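Protein-glutaminase (Chryseobacterium proteolyticum, PDB 2ZK9) deamidates glutamine side chains within proteins, probably by a thiol-protease-like mechanism, hydrolysing the amide to glutamate and ammonia. Local coordinates at residues Q63-Y66 with G67-A71. Sequence-based numbering, arbitrary orientation.
Sequences QFVY and GNLKA
Leu69 folds back over Val65 and the Tyr66 peptide in a local apolar contact around a corner, where strand 61-66 of the mixed sheet gives way to strand 69-72 of a two-stranded hairpin with 77-80. The two methyls of Leu69 divide the work. CD1 lies 3.6 Å from Val65 O and 4.1 Å from Val65 CG1, while CD2 rests on the next peptide, 4.0 Å from Tyr66 C. With CG anti to its own carbonyl carbon (chi1 -53°), Leu69 sends this fork back toward the preceding strand. The chain turns its corner at Gly67 and Asn68; the phi/psi of Gly67, 157°/-158°, would jam any CB against Tyr66 O, and a weak backbone bond runs from Leu69 N to Gly67 O (3.2 Å). The CB of Tyr66 starts away from 67-71, and its hydroxyl is hydrogen-bonded to Arg144 O. Beyond the corner, Trp80 touches Leu69, and Val65 also packs on Trp117 of helix 114-120. With an alanine here both methyls go, which would probably open a gap beside Val65 O and CG1 and over the Tyr66-Gly67 peptide. No hydrogen bond links 63-66 to 67-71, so the Leu69 methyls close the corner by van der Waals contact, largely against backbone, while glycine permits the turn.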
loop_
_atom_site.group_PDB
_atom_site.type_symbol
_atom_site.label_atom_id
_atom_site.label_comp_id
_atom_site.label_asym_id
_atom_site.label_seq_id
_atom_site.Cartn_x
_atom_site.Cartn_y
_atom_site.Cartn_z
ATOM N N GLN A 63 -4.993 -6.078 1.792
ATOM C CA GLN A 63 -5.643 -6.745 0.677
ATOM C C GLN A 63 -4.595 -6.917 -0.426
ATOM O O GLN A 63 -3.922 -5.958 -0.804
ATOM C CB GLN A 63 -6.853 -5.988 0.133
ATOM C CG GLN A 63 -7.608 -6.784 -0.925
ATOM C CD GLN A 63 -8.951 -6.223 -1.300
ATOM O OE1 GLN A 63 -9.143 -5.686 -2.395
ATOM N NE2 GLN A 63 -9.910 -6.276 -0.370
ATOM N N PHE A 64 -4.480 -8.153 -0.905
ATOM C CA PHE A 64 -3.668 -8.519 -2.035
ATOM C C PHE A 64 -4.557 -8.744 -3.231
ATOM O O PHE A 64 -5.563 -9.444 -3.110
ATOM C CB PHE A 64 -2.866 -9.787 -1.765
ATOM C CG PHE A 64 -1.810 -9.626 -0.702
ATOM C CD1 PHE A 64 -0.497 -9.316 -1.028
ATOM C CD2 PHE A 64 -2.098 -9.779 0.650
ATOM C CE1 PHE A 64 0.476 -9.119 -0.079
ATOM C CE2 PHE A 64 -1.139 -9.582 1.626
ATOM C CZ PHE A 64 0.174 -9.257 1.264
ATOM N N VAL A 65 -4.188 -8.202 -4.391
ATOM C CA VAL A 65 -4.914 -8.459 -5.626
ATOM C C VAL A 65 -3.915 -8.997 -6.633
ATOM O O VAL A 65 -2.765 -8.555 -6.647
ATOM C CB VAL A 65 -5.647 -7.165 -6.103
ATOM C CG1 VAL A 65 -4.737 -5.991 -6.342
ATOM C CG2 VAL A 65 -6.456 -7.456 -7.360
ATOM N N TYR A 66 -4.332 -9.936 -7.442
ATOM C CA TYR A 66 -3.491 -10.667 -8.341
ATOM C C TYR A 66 -4.090 -10.689 -9.754
ATOM O O TYR A 66 -5.296 -10.726 -9.869
ATOM C CB TYR A 66 -3.338 -12.135 -7.900
ATOM C CG TYR A 66 -2.924 -12.312 -6.459
ATOM C CD1 TYR A 66 -1.605 -12.429 -6.092
ATOM C CD2 TYR A 66 -3.882 -12.351 -5.464
ATOM C CE1 TYR A 66 -1.231 -12.586 -4.747
ATOM C CE2 TYR A 66 -3.515 -12.506 -4.154
ATOM C CZ TYR A 66 -2.195 -12.623 -3.791
ATOM O OH TYR A 66 -1.900 -12.818 -2.447
ATOM N N GLY A 67 -3.236 -10.660 -10.779
ATOM C CA GLY A 67 -3.761 -10.762 -12.119
ATOM C C GLY A 67 -2.848 -10.198 -13.141
ATOM O O GLY A 67 -1.664 -10.040 -12.901
ATOM N N ASN A 68 -3.439 -9.860 -14.278
ATOM C CA ASN A 68 -2.783 -9.085 -15.324
ATOM C C ASN A 68 -3.070 -7.620 -14.982
ATOM O O ASN A 68 -4.014 -7.026 -15.495
ATOM C CB ASN A 68 -3.353 -9.453 -16.682
ATOM C CG ASN A 68 -2.755 -8.643 -17.803
ATOM O OD1 ASN A 68 -1.637 -8.154 -17.693
ATOM N ND2 ASN A 68 -3.497 -8.461 -18.859
ATOM N N LEU A 69 -2.325 -7.067 -14.032
ATOM C CA LEU A 69 -2.662 -5.759 -13.455
ATOM C C LEU A 69 -1.930 -4.658 -14.206
ATOM O O LEU A 69 -0.820 -4.806 -14.669
ATOM C CB LEU A 69 -2.294 -5.723 -11.973
ATOM C CG LEU A 69 -2.850 -6.844 -11.126
ATOM C CD1 LEU A 69 -2.459 -6.603 -9.665
ATOM C CD2 LEU A 69 -4.368 -6.994 -11.259
ATOM N N LYS A 70 -2.606 -3.503 -14.279
ATOM C CA LYS A 70 -2.132 -2.314 -14.960
ATOM C C LYS A 70 -2.602 -1.099 -14.170
ATOM O O LYS A 70 -3.771 -1.035 -13.811
ATOM C CB LYS A 70 -2.749 -2.233 -16.376
ATOM C CG LYS A 70 -2.491 -3.345 -17.315
ATOM C CD LYS A 70 -1.100 -3.468 -17.756
ATOM C CE LYS A 70 -0.862 -4.557 -18.845
ATOM N NZ LYS A 70 -1.685 -4.253 -20.083
ATOM N N ALA A 71 -1.706 -0.119 -13.966
ATOM C CA ALA A 71 -2.063 1.086 -13.241
ATOM C C ALA A 71 -1.379 2.275 -13.880
ATOM O O ALA A 71 -0.282 2.175 -14.424
ATOM C CB ALA A 71 -1.690 0.968 -11.788
#